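PDB 4IUP: protein SAWADEE HOMEODOMAIN HOMOLOG 1 from Arabidopsis thaliana, which binds methylated histone H3 tails through its SAWADEE domain and acts with RNA polymerase IV in RNA-directed DNA methylation. Local coordinates for residues A[90-99]-A[109-117]; A[16-24]-A[32-40]. The protein carries 2 engineered substitutions. All blocks are in the same frame, centred on the assembly; numbering follows the deposited sequence.

Contact 1 (A[90-99]-A[109-117]); sequences CDGHVMNIKR and CVFLVRYEL. Engineered in segment 90-99: M95 (natural residue Leu). With ZN (zinc ion), chain D.
I97 packs on F111 in the tight part of an antiparallel beta hairpin of the SAWADEE domain, strands 86-98 and 110-115, interrupted by a classic beta bulge where M95 and N96 both face L112. CG1 of I97, beside the backbone N (chi1 -54°), comes within 3.7 Å of F111 CD1, and its methyls CG2 and CD1 reach the same two ring atoms, F111 CD1 and CE1, a good use of a branched residue. Beyond it, R99 lays its guanidinium over I97 CG2 and turns an edge to C109 SG, while NH1 is held by the carbonyl of C68. G92, opposite Y115, suits its place because a CB would press on R114 O. The solvent side, with exposed M95 and E116, is looser. Engineered M95, a selenomethionine, sets CE over the centre of the R114 guanidinium, 3.9 Å from R114 CZ, and E121 takes the arginine's NE in a salt bridge. At the far end D91 and E116 are like charges, D91 OD2 lying 4.3 Å from E116 OE1; a water that donates to D91 OD2 reaches E116 OE1 only weakly, and R57 pairs with D91, which probably eases the repulsion. C109 shows why cysteine stands at the loop end: its SG binds zinc at 2.3 Å, with C68, H102 and C107 completing the site.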
loop_
_atom_site.group_PDB
_atom_site.type_symbol
_atom_site.label_atom_id
_atom_site.label_comp_id
_atom_site.label_asym_id
_atom_site.label_seq_id
_atom_site.Cartn_x
_atom_site.Cartn_y
_atom_site.Cartn_z
ATOM N N CYS A 90 2.022 -3.499 -3.003
ATOM C CA CYS A 90 1.019 -4.508 -2.659
ATOM C C CYS A 90 0.759 -4.541 -1.161
ATOM O O CYS A 90 1.659 -4.280 -0.360
ATOM C CB CYS A 90 1.522 -5.907 -3.061
ATOM S SG CYS A 90 1.974 -6.077 -4.775
ATOM N N ASP A 91 -0.457 -4.914 -0.777
ATOM C CA ASP A 91 -0.794 -5.046 0.640
ATOM C C ASP A 91 -0.161 -6.285 1.263
ATOM O O ASP A 91 -0.148 -7.364 0.667
ATOM C CB ASP A 91 -2.311 -5.078 0.838
ATOM C CG ASP A 91 -2.937 -3.696 0.753
ATOM O OD1 ASP A 91 -2.186 -2.692 0.746
ATOM O OD2 ASP A 91 -4.179 -3.610 0.702
ATOM N N GLY A 92 0.368 -6.112 2.468
ATOM C CA GLY A 92 0.897 -7.222 3.246
ATOM C C GLY A 92 0.621 -6.980 4.716
ATOM O O GLY A 92 0.232 -5.877 5.107
ATOM N N HIS A 93 0.811 -8.010 5.531
ATOM C CA HIS A 93 0.683 -7.856 6.972
ATOM C C HIS A 93 2.001 -8.188 7.637
ATOM O O HIS A 93 2.662 -9.146 7.254
ATOM C CB HIS A 93 -0.444 -8.735 7.521
ATOM C CG HIS A 93 -1.809 -8.247 7.149
ATOM N ND1 HIS A 93 -2.449 -8.639 5.993
ATOM C CD2 HIS A 93 -2.640 -7.373 7.764
ATOM C CE1 HIS A 93 -3.625 -8.040 5.920
ATOM N NE2 HIS A 93 -3.764 -7.263 6.981
ATOM N N VAL A 94 2.383 -7.394 8.631
ATOM C CA VAL A 94 3.626 -7.636 9.360
ATOM C C VAL A 94 3.461 -8.883 10.226
ATOM O O VAL A 94 2.536 -8.954 11.041
ATOM C CB VAL A 94 4.012 -6.437 10.246
ATOM C CG1 VAL A 94 5.303 -6.732 11.009
ATOM C CG2 VAL A 94 4.160 -5.164 9.401
HETATM N N MSE A 95 4.354 -9.857 10.038
HETATM C CA MSE A 95 4.295 -11.137 10.757
HETATM C C MSE A 95 5.282 -11.190 11.918
HETATM O O MSE A 95 5.034 -11.850 12.931
HETATM C CB MSE A 95 4.590 -12.307 9.808
HETATM C CG MSE A 95 3.757 -12.327 8.537
HETATM SE SE MSE A 95 1.831 -12.259 8.874
HETATM C CE MSE A 95 1.618 -14.011 9.722
ATOM N N ASN A 96 6.404 -10.496 11.754
ATOM C CA ASN A 96 7.523 -10.565 12.688
ATOM C C ASN A 96 8.361 -9.314 12.511
ATOM O O ASN A 96 8.481 -8.808 11.395
ATOM C CB ASN A 96 8.374 -11.802 12.379
ATOM C CG ASN A 96 9.593 -11.909 13.257
ATOM O OD1 ASN A 96 10.700 -11.544 12.850
ATOM N ND2 ASN A 96 9.403 -12.398 14.477
ATOM N N ILE A 97 8.931 -8.814 13.607
ATOM C CA ILE A 97 9.850 -7.675 13.545
ATOM C C ILE A 97 11.128 -7.986 14.318
ATOM O O ILE A 97 11.081 -8.274 15.519
ATOM C CB ILE A 97 9.216 -6.371 14.096
ATOM C CG1 ILE A 97 7.885 -6.076 13.403
ATOM C CG2 ILE A 97 10.181 -5.180 13.937
ATOM C CD1 ILE A 97 7.055 -5.008 14.088
ATOM N N LYS A 98 12.258 -7.936 13.617
ATOM C CA LYS A 98 13.563 -7.997 14.254
ATOM C C LYS A 98 14.049 -6.566 14.457
ATOM O O LYS A 98 14.398 -5.879 13.492
ATOM C CB LYS A 98 14.540 -8.784 13.387
ATOM C CG LYS A 98 15.697 -9.420 14.150
ATOM C CD LYS A 98 16.663 -10.152 13.214
ATOM C CE LYS A 98 15.951 -11.082 12.217
ATOM N NZ LYS A 98 15.293 -12.262 12.855
ATOM N N ARG A 99 14.051 -6.120 15.713
ATOM C CA ARG A 99 14.377 -4.736 16.047
ATOM C C ARG A 99 15.884 -4.535 16.051
ATOM O O ARG A 99 16.623 -5.351 16.608
ATOM C CB ARG A 99 13.785 -4.344 17.411
ATOM C CG ARG A 99 12.258 -4.276 17.447
ATOM C CD ARG A 99 11.720 -3.101 16.634
ATOM N NE ARG A 99 10.259 -2.998 16.690
ATOM C CZ ARG A 99 9.542 -2.163 15.940
ATOM N NH1 ARG A 99 10.143 -1.362 15.065
ATOM N NH2 ARG A 99 8.224 -2.129 16.060
ATOM N N CYS A 109 15.583 -2.018 11.373
ATOM C CA CYS A 109 14.680 -3.088 11.784
ATOM C C CYS A 109 14.265 -3.898 10.553
ATOM O O CYS A 109 14.227 -3.363 9.427
ATOM C CB CYS A 109 13.451 -2.527 12.511
ATOM S SG CYS A 109 13.841 -1.617 14.029
ATOM N N VAL A 110 13.995 -5.185 10.759
ATOM C CA VAL A 110 13.586 -6.074 9.668
ATOM C C VAL A 110 12.141 -6.536 9.881
ATOM O O VAL A 110 11.817 -7.148 10.899
ATOM C CB VAL A 110 14.529 -7.302 9.524
ATOM C CG1 VAL A 110 14.102 -8.184 8.348
ATOM C CG2 VAL A 110 15.979 -6.860 9.344
ATOM N N PHE A 111 11.290 -6.239 8.906
ATOM C CA PHE A 111 9.868 -6.536 8.993
ATOM C C PHE A 111 9.562 -7.682 8.045
ATOM O O PHE A 111 9.695 -7.535 6.828
ATOM C CB PHE A 111 9.035 -5.299 8.625
ATOM C CG PHE A 111 9.362 -4.074 9.453
ATOM C CD1 PHE A 111 8.637 -3.783 10.610
ATOM C CD2 PHE A 111 10.393 -3.214 9.072
ATOM C CE1 PHE A 111 8.939 -2.658 11.384
ATOM C CE2 PHE A 111 10.711 -2.087 9.839
ATOM C CZ PHE A 111 9.975 -1.805 10.996
ATOM N N LEU A 112 9.187 -8.830 8.600
ATOM C CA LEU A 112 8.735 -9.942 7.769
ATOM C C LEU A 112 7.269 -9.692 7.430
ATOM O O LEU A 112 6.424 -9.585 8.328
ATOM C CB LEU A 112 8.921 -11.287 8.481
ATOM C CG LEU A 112 8.425 -12.537 7.736
ATOM C CD1 LEU A 112 9.374 -12.913 6.614
ATOM C CD2 LEU A 112 8.239 -13.703 8.702
ATOM N N VAL A 113 6.972 -9.564 6.140
ATOM C CA VAL A 113 5.598 -9.330 5.712
ATOM C C VAL A 113 5.067 -10.537 4.961
ATOM O O VAL A 113 5.831 -11.265 4.326
ATOM C CB VAL A 113 5.424 -8.011 4.877
ATOM C CG1 VAL A 113 6.080 -6.825 5.587
ATOM C CG2 VAL A 113 5.964 -8.150 3.452
ATOM N N ARG A 114 3.763 -10.762 5.077
ATOM C CA ARG A 114 3.085 -11.766 4.279
ATOM C C ARG A 114 2.121 -11.054 3.348
ATOM O O ARG A 114 1.211 -10.349 3.801
ATOM C CB ARG A 114 2.326 -12.745 5.170
ATOM C CG ARG A 114 1.635 -13.863 4.401
ATOM C CD ARG A 114 0.989 -14.854 5.360
ATOM N NE ARG A 114 1.981 -15.612 6.122
ATOM C CZ ARG A 114 1.696 -16.671 6.878
ATOM N NH1 ARG A 114 0.447 -17.110 6.976
ATOM N NH2 ARG A 114 2.662 -17.292 7.539
ATOM N N TYR A 115 2.335 -11.232 2.048
ATOM C CA TYR A 115 1.503 -10.588 1.036
ATOM C C TYR A 115 0.099 -11.159 1.012
ATOM O O TYR A 115 -0.091 -12.376 1.039
ATOM C CB TYR A 115 2.155 -10.683 -0.344
ATOM C CG TYR A 115 3.404 -9.849 -0.432
ATOM C CD1 TYR A 115 3.333 -8.454 -0.403
ATOM C CD2 TYR A 115 4.661 -10.446 -0.534
ATOM C CE1 TYR A 115 4.479 -7.676 -0.473
ATOM C CE2 TYR A 115 5.817 -9.672 -0.607
ATOM C CZ TYR A 115 5.715 -8.290 -0.572
ATOM O OH TYR A 115 6.853 -7.525 -0.652
ATOM N N GLU A 116 -0.860 -10.275 0.976
ATOM C CA GLU A 116 -2.230 -10.656 1.056
ATOM C C GLU A 116 -2.674 -11.553 -0.126
ATOM O O GLU A 116 -3.316 -12.556 0.084
ATOM C CB GLU A 116 -3.051 -9.397 1.190
ATOM C CG GLU A 116 -4.360 -9.592 1.857
ATOM C CD GLU A 116 -5.171 -8.350 1.910
ATOM O OE1 GLU A 116 -5.402 -7.745 0.850
ATOM O OE2 GLU A 116 -5.573 -7.974 3.011
ATOM N N LEU A 117 -2.282 -11.197 -1.348
ATOM C CA LEU A 117 -2.763 -11.870 -2.558
ATOM C C LEU A 117 -2.263 -13.307 -2.741
ATOM O O LEU A 117 -3.065 -14.236 -2.843
ATOM C CB LEU A 117 -2.450 -11.034 -3.809
ATOM C CG LEU A 117 -2.829 -11.626 -5.174
ATOM C CD1 LEU A 117 -4.345 -11.604 -5.393
ATOM C CD2 LEU A 117 -2.106 -10.895 -6.300
HETATM ZN ZN ZN D . 13.632 0.626 13.420
HETATM O O HOH W 1 -1.012 -8.440 -1.921
HETATM O O HOH W 2 -5.030 -5.080 -1.176
HETATM O O HOH W 3 -6.007 -5.200 2.266
HETATM O O HOH W 4 -1.327 -10.647 4.647
HETATM O O HOH W 5 11.810 -10.082 10.860
#

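Contact 2 (A[16-24]-A[32-40]); sequences WYDVSSFLT and ELEVRVRFS. With CVM (cymal-4), chain E.
The F22 ring is sandwiched, V19 CG1 against one face and the carbon C6 of cymal-4 over the centre of the other, with V35 CG2 at its edge, in the antiparallel beta hairpin of strands 16-27 and 33-39. V37 runs alongside, its CG1 3.6 Å from F22 CD2; a flat apolar group suits a place among these three valines, and cymal-4 merely occupies the other face in this crystal. With alanine in place of F22, V37 CG1 would probably lose its aromatic neighbour and a gap would open over V19 CG1. An aromatic pair lies at the other end: Y17 turns its edge to the face of F39 in a T-shaped stack, centroids 5.8 Å apart and planes at 62°, while D18 O lies at the F39 edge. Y17 OH reaches on to D13. L23 CD1 lies over the rim of the R38 guanidinium, 3.8 Å from R38 NH2; arginine suits this exposed position because its flat face packs against L23 while NH2 pairs with D47. A classic beta bulge lets S20 and S21 both face R38. The carbonyl O of R38 takes two backbone donors, S20 N at 2.7 Å in the carbonyl plane and S21 N, tilted from it, at 3.3 Å.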
loop_
_atom_site.group_PDB
_atom_site.type_symbol
_atom_site.label_atom_id
_atom_site.label_comp_id
_atom_site.label_asym_id
_atom_site.label_seq_id
_atom_site.Cartn_x
_atom_site.Cartn_y
_atom_site.Cartn_z
ATOM N N TRP A 16 -1.545 -1.194 -5.868
ATOM C CA TRP A 16 -2.056 0.159 -5.585
ATOM C C TRP A 16 -1.253 1.252 -6.285
ATOM O O TRP A 16 -0.018 1.181 -6.351
ATOM C CB TRP A 16 -2.090 0.428 -4.077
ATOM C CG TRP A 16 -3.069 -0.439 -3.343
ATOM C CD1 TRP A 16 -2.841 -1.695 -2.844
ATOM C CD2 TRP A 16 -4.434 -0.128 -3.040
ATOM N NE1 TRP A 16 -3.976 -2.177 -2.243
ATOM C CE2 TRP A 16 -4.970 -1.237 -2.348
ATOM C CE3 TRP A 16 -5.259 0.985 -3.283
ATOM C CZ2 TRP A 16 -6.295 -1.272 -1.902
ATOM C CZ3 TRP A 16 -6.576 0.952 -2.832
ATOM C CH2 TRP A 16 -7.079 -0.173 -2.149
ATOM N N TYR A 17 -1.962 2.249 -6.809
ATOM C CA TYR A 17 -1.345 3.375 -7.524
ATOM C C TYR A 17 -1.911 4.707 -7.029
ATOM O O TYR A 17 -3.106 4.808 -6.738
ATOM C CB TYR A 17 -1.570 3.226 -9.033
ATOM C CG TYR A 17 -0.915 1.989 -9.616
ATOM C CD1 TYR A 17 -1.600 0.769 -9.673
ATOM C CD2 TYR A 17 0.388 2.037 -10.100
ATOM C CE1 TYR A 17 -0.989 -0.382 -10.204
ATOM C CE2 TYR A 17 1.014 0.892 -10.629
ATOM C CZ TYR A 17 0.316 -0.308 -10.677
ATOM O OH TYR A 17 0.927 -1.433 -11.201
ATOM N N ASP A 18 -1.059 5.728 -6.941
ATOM C CA ASP A 18 -1.512 7.063 -6.547
ATOM C C ASP A 18 -2.481 7.653 -7.572
ATOM O O ASP A 18 -2.224 7.607 -8.777
ATOM C CB ASP A 18 -0.325 8.009 -6.356
ATOM C CG ASP A 18 0.491 7.687 -5.124
ATOM O OD1 ASP A 18 -0.002 6.955 -4.243
ATOM O OD2 ASP A 18 1.639 8.180 -5.032
ATOM N N VAL A 19 -3.588 8.206 -7.079
ATOM C CA VAL A 19 -4.602 8.833 -7.925
ATOM C C VAL A 19 -4.291 10.320 -8.063
ATOM O O VAL A 19 -4.119 11.017 -7.063
ATOM C CB VAL A 19 -6.017 8.664 -7.336
ATOM C CG1 VAL A 19 -7.055 9.411 -8.186
ATOM C CG2 VAL A 19 -6.379 7.183 -7.227
ATOM N N SER A 20 -4.211 10.790 -9.305
ATOM C CA SER A 20 -4.024 12.212 -9.589
ATOM C C SER A 20 -5.371 12.952 -9.554
ATOM O O SER A 20 -5.480 14.055 -9.001
ATOM C CB SER A 20 -3.333 12.390 -10.947
ATOM O OG SER A 20 -3.251 13.758 -11.296
ATOM N N SER A 21 -6.391 12.339 -10.144
ATOM C CA SER A 21 -7.742 12.888 -10.113
ATOM C C SER A 21 -8.793 11.839 -10.465
ATOM O O SER A 21 -8.472 10.753 -10.964
ATOM C CB SER A 21 -7.860 14.094 -11.053
ATOM O OG SER A 21 -7.663 13.719 -12.405
ATOM N N PHE A 22 -10.047 12.195 -10.197
ATOM C CA PHE A 22 -11.206 11.366 -10.495
ATOM C C PHE A 22 -11.992 12.030 -11.620
ATOM O O PHE A 22 -12.276 13.230 -11.566
ATOM C CB PHE A 22 -12.076 11.225 -9.242
ATOM C CG PHE A 22 -11.367 10.575 -8.076
ATOM C CD1 PHE A 22 -10.551 11.327 -7.229
ATOM C CD2 PHE A 22 -11.530 9.214 -7.815
ATOM C CE1 PHE A 22 -9.900 10.730 -6.144
ATOM C CE2 PHE A 22 -10.884 8.610 -6.728
ATOM C CZ PHE A 22 -10.065 9.367 -5.895
ATOM N N LEU A 23 -12.345 11.248 -12.637
ATOM C CA LEU A 23 -12.913 11.799 -13.869
ATOM C C LEU A 23 -14.431 11.661 -13.978
ATOM O O LEU A 23 -15.124 12.589 -14.420
ATOM C CB LEU A 23 -12.242 11.150 -15.086
ATOM C CG LEU A 23 -10.712 11.252 -15.165
ATOM C CD1 LEU A 23 -10.202 10.416 -16.320
ATOM C CD2 LEU A 23 -10.233 12.692 -15.301
ATOM N N THR A 24 -14.941 10.497 -13.588
ATOM C CA THR A 24 -16.359 10.186 -13.709
ATOM C C THR A 24 -16.675 8.941 -12.881
ATOM O O THR A 24 -15.797 8.395 -12.206
ATOM C CB THR A 24 -16.809 10.052 -15.210
ATOM O OG1 THR A 24 -18.227 9.841 -15.293
ATOM C CG2 THR A 24 -16.072 8.932 -15.932
ATOM N N GLU A 32 -22.828 -2.264 -8.206
ATOM C CA GLU A 32 -21.495 -1.802 -7.800
ATOM C C GLU A 32 -21.151 -0.431 -8.373
ATOM O O GLU A 32 -21.345 -0.174 -9.567
ATOM C CB GLU A 32 -20.410 -2.810 -8.182
ATOM C CG GLU A 32 -20.258 -3.963 -7.200
ATOM C CD GLU A 32 -21.230 -5.093 -7.466
ATOM O OE1 GLU A 32 -21.076 -5.771 -8.505
ATOM O OE2 GLU A 32 -22.140 -5.313 -6.632
ATOM N N LEU A 33 -20.648 0.435 -7.510
ATOM C CA LEU A 33 -20.212 1.732 -7.921
ATOM C C LEU A 33 -18.712 1.759 -8.235
ATOM O O LEU A 33 -17.920 1.351 -7.444
ATOM C CB LEU A 33 -20.553 2.746 -6.834
ATOM C CG LEU A 33 -20.142 4.193 -7.010
ATOM C CD1 LEU A 33 -21.105 4.927 -7.931
ATOM C CD2 LEU A 33 -20.031 4.930 -5.677
ATOM N N GLU A 34 -18.369 2.250 -9.412
ATOM C CA GLU A 34 -16.974 2.395 -9.818
ATOM C C GLU A 34 -16.689 3.847 -10.192
ATOM O O GLU A 34 -17.582 4.560 -10.652
ATOM C CB GLU A 34 -16.646 1.477 -10.999
ATOM C CG GLU A 34 -16.710 -0.028 -10.682
ATOM C CD GLU A 34 -16.250 -0.910 -11.847
ATOM O OE1 GLU A 34 -16.258 -0.441 -13.004
ATOM O OE2 GLU A 34 -15.879 -2.082 -11.602
ATOM N N VAL A 35 -15.450 4.281 -9.979
ATOM C CA VAL A 35 -15.005 5.598 -10.429
ATOM C C VAL A 35 -13.890 5.438 -11.459
ATOM O O VAL A 35 -13.121 4.478 -11.401
ATOM C CB VAL A 35 -14.523 6.516 -9.269
ATOM C CG1 VAL A 35 -15.705 7.066 -8.494
ATOM C CG2 VAL A 35 -13.543 5.784 -8.325
ATOM N N ARG A 36 -13.819 6.368 -12.402
ATOM C CA ARG A 36 -12.731 6.381 -13.373
ATOM C C ARG A 36 -11.621 7.279 -12.855
ATOM O O ARG A 36 -11.840 8.469 -12.602
ATOM C CB ARG A 36 -13.225 6.842 -14.743
ATOM C CG ARG A 36 -12.167 6.774 -15.844
ATOM C CD ARG A 36 -12.796 6.371 -17.161
ATOM N NE ARG A 36 -11.847 6.337 -18.274
ATOM C CZ ARG A 36 -11.188 5.254 -18.684
ATOM N NH1 ARG A 36 -11.335 4.086 -18.064
ATOM N NH2 ARG A 36 -10.367 5.340 -19.725
ATOM N N VAL A 37 -10.430 6.707 -12.675
ATOM C CA VAL A 37 -9.327 7.461 -12.083
ATOM C C VAL A 37 -8.216 7.740 -13.078
ATOM O O VAL A 37 -7.961 6.945 -13.983
ATOM C CB VAL A 37 -8.736 6.775 -10.816
ATOM C CG1 VAL A 37 -9.762 6.761 -9.682
ATOM C CG2 VAL A 37 -8.249 5.367 -11.124
ATOM N N ARG A 38 -7.569 8.884 -12.901
ATOM C CA ARG A 38 -6.355 9.202 -13.631
ATOM C C ARG A 38 -5.206 9.060 -12.649
ATOM O O ARG A 38 -5.255 9.615 -11.552
ATOM C CB ARG A 38 -6.420 10.622 -14.197
ATOM C CG ARG A 38 -5.154 11.050 -14.941
ATOM C CD ARG A 38 -5.466 12.107 -15.982
ATOM N NE ARG A 38 -6.213 11.543 -17.102
ATOM C CZ ARG A 38 -7.013 12.242 -17.902
ATOM N NH1 ARG A 38 -7.188 13.546 -17.712
ATOM N NH2 ARG A 38 -7.647 11.631 -18.892
ATOM N N PHE A 39 -4.188 8.299 -13.032
ATOM C CA PHE A 39 -3.084 7.996 -12.122
ATOM C C PHE A 39 -1.997 9.064 -12.142
ATOM O O PHE A 39 -1.813 9.751 -13.150
ATOM C CB PHE A 39 -2.499 6.616 -12.430
ATOM C CG PHE A 39 -3.472 5.493 -12.229
ATOM C CD1 PHE A 39 -3.883 5.132 -10.948
ATOM C CD2 PHE A 39 -3.990 4.805 -13.320
ATOM C CE1 PHE A 39 -4.784 4.096 -10.751
ATOM C CE2 PHE A 39 -4.894 3.762 -13.137
ATOM C CZ PHE A 39 -5.290 3.402 -11.845
ATOM N N SER A 40 -1.304 9.211 -11.012
ATOM C CA SER A 40 -0.189 10.148 -10.887
ATOM C C SER A 40 0.936 9.799 -11.856
ATOM O O SER A 40 1.183 8.623 -12.117
ATOM C CB SER A 40 0.353 10.145 -9.458
ATOM O OG SER A 40 -0.599 10.678 -8.558
HETATM C C1 CVM E . -13.948 7.283 -0.839
HETATM C C2 CVM E . -13.565 7.412 -2.309
HETATM C C3 CVM E . -13.395 8.878 -2.695
HETATM C C4 CVM E . -14.168 9.186 -3.982
HETATM C C6 CVM E . -13.913 10.599 -4.540
HETATM C C7 CVM E . -15.231 11.393 -4.567
HETATM C C8 CVM E . -15.019 12.907 -4.777
HETATM C C9 CVM E . -13.617 13.249 -5.312
HETATM C C10 CVM E . -12.495 12.701 -4.411
HETATM C C11 CVM E . -12.853 11.369 -3.734
HETATM O O12 CVM E . -12.764 6.973 -0.089
HETATM C C13 CVM E . -12.803 5.669 0.552
HETATM O O14 CVM E . -14.066 4.940 0.428
HETATM C C15 CVM E . -13.984 3.588 0.976
HETATM C C16 CVM E . -13.519 3.563 2.447
HETATM C C17 CVM E . -12.359 4.525 2.773
HETATM C C18 CVM E . -12.472 5.871 2.038
HETATM C C19 CVM E . -15.349 2.880 0.873
HETATM O O20 CVM E . -16.411 3.840 0.906
HETATM O O21 CVM E . -12.317 4.763 4.187
HETATM O O22 CVM E . -11.243 6.594 2.157
HETATM O O23 CVM E . -13.078 2.236 2.761
HETATM O O HOH W 6 1.934 10.867 -6.218
#

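Residues 16-40 of contact 2 come first along the chain and the hairpin of contact 1 follows, on opposite sides of the chain's centre with their own centres about 27 Å apart. Their strands belong to one run of antiparallel pairing that passes through 56-62 and 129-131, with 33-39 and 16-27 toward one end and 86-98 and 110-115 toward the other, each hairpin flanked by a further outermost strand. They meet where W16 NE1 makes a weak hydrogen bond to D91 OD2, and R57 links the same residues by a cation-pi contact and a salt bridge. This is consistent with a tandem tudor fold, one hairpin probably in each module; contact 1 supplies a zinc ligand, and contact 2 part of the cymal-4 pocket.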